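Local coordinates for SusD superfamily protein (PDB 3MCX) that is of unknown function but belongs to the SusD family, and so probably binds glycans at the outer membrane of Bacteroides thetaiotaomicron, at residues A[319-324]-A[332-337]. Sequence-based numbering, arbitrary orientation.
Sequences ENNTGL and KVYLAK. With ZN (zinc ion), chain D.
Leu-324 and Tyr-334 meet from opposite directions, and the isobutyl group of the leucine is spread around the phenol end of the ring. Its CD2 lies 3.4 Å from Tyr-334 OH, while CD1 sits at the ring edge, near the ring plane, 4.1 Å from CE1 of the same tyrosine. CD2 also meets Val-333 CG2 tip to tip at 4.0 Å. These van der Waals approaches form the closely packed side of a small contact, 130 Å² in all, which Ile-292 of strand 292-293 extends by touching both Leu-324 and Val-333. Replacing Leu-324 by alanine removes both methyls, which would probably open a gap beside Tyr-334 CE1 and take from Val-333 CG2 its methyl partner in segment 319-324.

The segments belong to the loop and second strand of an antiparallel pair, 313-314 with 334-335, in which Val-333 and Tyr-334 both face Lys-314 as a classic beta bulge. Within the loop, Asn-321 to Leu-324 make a type I turn; Asn-321 OD1 accepts from Gly-323 N at 2.9 Å, an Asx turn whose donor stands 38° out of the carbonyl plane.

The polar side is looser. With CG anti to the backbone N (chi1 -172°), Asn-321 brings ND2 to 3.3 Å from Tyr-334 OH, but the angle is too poor for a hydrogen bond. A water joins them instead, 2.6 Å from Tyr-334 OH and weakly held by Asn-321 ND2, which also bonds Ser-316 OG. At the exposed start of segment 319-324, Glu-319 OE1 binds zinc at 2.0 Å, the site being completed by Glu-315 and His-330.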
loop_
_atom_site.group_PDB
_atom_site.type_symbol
_atom_site.label_atom_id
_atom_site.label_comp_id
_atom_site.label_asym_id
_atom_site.label_seq_id
_atom_site.Cartn_x
_atom_site.Cartn_y
_atom_site.Cartn_z
ATOM N N GLU A 319 -12.934 24.343 15.165
ATOM C CA GLU A 319 -14.252 24.050 15.739
ATOM C C GLU A 319 -15.330 24.595 14.811
ATOM O O GLU A 319 -15.199 25.671 14.260
ATOM C CB GLU A 319 -14.416 24.558 17.179
ATOM C CG GLU A 319 -13.708 23.663 18.234
ATOM C CD GLU A 319 -14.335 22.291 18.430
ATOM O OE1 GLU A 319 -15.540 22.115 18.090
ATOM O OE2 GLU A 319 -13.583 21.396 18.878
ATOM N N ASN A 320 -16.418 23.848 14.690
ATOM C CA ASN A 320 -17.600 24.273 13.922
ATOM C C ASN A 320 -17.183 24.390 12.445
ATOM O O ASN A 320 -17.564 25.326 11.766
ATOM C CB ASN A 320 -18.215 25.557 14.484
ATOM C CG ASN A 320 -18.590 25.417 15.936
ATOM O OD1 ASN A 320 -19.009 24.301 16.330
ATOM N ND2 ASN A 320 -18.451 26.467 16.719
ATOM N N ASN A 321 -16.435 23.395 12.000
ATOM C CA ASN A 321 -15.834 23.406 10.665
ATOM C C ASN A 321 -16.886 23.145 9.594
ATOM O O ASN A 321 -17.395 22.024 9.486
ATOM C CB ASN A 321 -14.737 22.345 10.639
ATOM C CG ASN A 321 -13.861 22.354 9.358
ATOM O OD1 ASN A 321 -14.210 23.011 8.368
ATOM N ND2 ASN A 321 -12.749 21.630 9.394
ATOM N N THR A 322 -17.167 24.153 8.761
ATOM C CA THR A 322 -18.198 23.996 7.723
ATOM C C THR A 322 -17.661 23.313 6.470
ATOM O O THR A 322 -18.455 23.036 5.557
ATOM C CB THR A 322 -18.824 25.319 7.329
ATOM O OG1 THR A 322 -17.798 26.161 6.814
ATOM C CG2 THR A 322 -19.496 25.963 8.541
ATOM N N GLY A 323 -16.361 22.968 6.453
ATOM C CA GLY A 323 -15.713 22.203 5.383
ATOM C C GLY A 323 -15.899 20.694 5.500
ATOM O O GLY A 323 -15.478 19.922 4.630
ATOM N N LEU A 324 -16.570 20.270 6.573
ATOM C CA LEU A 324 -16.909 18.857 6.759
ATOM C C LEU A 324 -18.374 18.642 6.415
ATOM O O LEU A 324 -19.193 19.507 6.585
ATOM C CB LEU A 324 -16.684 18.426 8.217
ATOM C CG LEU A 324 -15.247 18.238 8.644
ATOM C CD1 LEU A 324 -15.173 18.101 10.175
ATOM C CD2 LEU A 324 -14.612 17.029 8.004
ATOM N N LYS A 332 -14.620 12.436 15.299
ATOM C CA LYS A 332 -13.185 12.230 15.260
ATOM C C LYS A 332 -12.742 11.622 13.928
ATOM O O LYS A 332 -12.243 10.494 13.862
ATOM C CB LYS A 332 -12.753 11.404 16.465
ATOM C CG LYS A 332 -12.996 12.092 17.757
ATOM C CD LYS A 332 -12.485 11.275 18.950
ATOM C CE LYS A 332 -12.771 11.983 20.275
ATOM N NZ LYS A 332 -12.000 11.271 21.360
ATOM N N VAL A 333 -12.913 12.407 12.859
ATOM C CA VAL A 333 -12.732 11.894 11.510
ATOM C C VAL A 333 -11.361 12.182 10.901
ATOM O O VAL A 333 -11.121 11.799 9.772
ATOM C CB VAL A 333 -13.835 12.436 10.572
ATOM C CG1 VAL A 333 -15.220 11.990 11.090
ATOM C CG2 VAL A 333 -13.749 13.993 10.380
ATOM N N TYR A 334 -10.425 12.756 11.662
ATOM C CA TYR A 334 -9.086 12.991 11.121
ATOM C C TYR A 334 -8.147 11.893 11.609
ATOM O O TYR A 334 -8.116 11.608 12.811
ATOM C CB TYR A 334 -8.570 14.383 11.532
ATOM C CG TYR A 334 -9.373 15.482 10.872
ATOM C CD1 TYR A 334 -10.561 15.863 11.378
ATOM C CD2 TYR A 334 -8.937 16.114 9.695
ATOM C CE1 TYR A 334 -11.342 16.825 10.778
ATOM C CE2 TYR A 334 -9.721 17.093 9.076
ATOM C CZ TYR A 334 -10.894 17.474 9.645
ATOM O OH TYR A 334 -11.692 18.467 9.088
ATOM N N LEU A 335 -7.465 11.232 10.680
ATOM C CA LEU A 335 -6.520 10.172 10.999
ATOM C C LEU A 335 -5.171 10.795 11.298
ATOM O O LEU A 335 -4.663 11.544 10.449
ATOM C CB LEU A 335 -6.416 9.217 9.803
ATOM C CG LEU A 335 -5.492 8.015 10.005
ATOM C CD1 LEU A 335 -6.007 7.143 11.127
ATOM C CD2 LEU A 335 -5.270 7.237 8.689
ATOM N N ALA A 336 -4.568 10.476 12.435
ATOM C CA ALA A 336 -3.328 11.136 12.893
ATOM C C ALA A 336 -2.081 10.232 12.767
ATOM O O ALA A 336 -1.126 10.406 13.501
ATOM C CB ALA A 336 -3.495 11.636 14.332
ATOM N N LYS A 337 -2.095 9.267 11.863
ATOM C CA LYS A 337 -0.961 8.373 11.679
ATOM C C LYS A 337 0.294 9.037 11.098
ATOM O O LYS A 337 1.370 8.529 11.309
ATOM C CB LYS A 337 -1.310 7.181 10.790
ATOM C CG LYS A 337 -1.983 6.084 11.515
ATOM C CD LYS A 337 -2.066 4.829 10.656
ATOM C CE LYS A 337 -2.655 3.740 11.507
ATOM N NZ LYS A 337 -2.958 2.510 10.774
HETATM ZN ZN ZN D . -16.171 20.188 18.295
HETATM O O HOH W 1 -10.268 20.459 8.117
#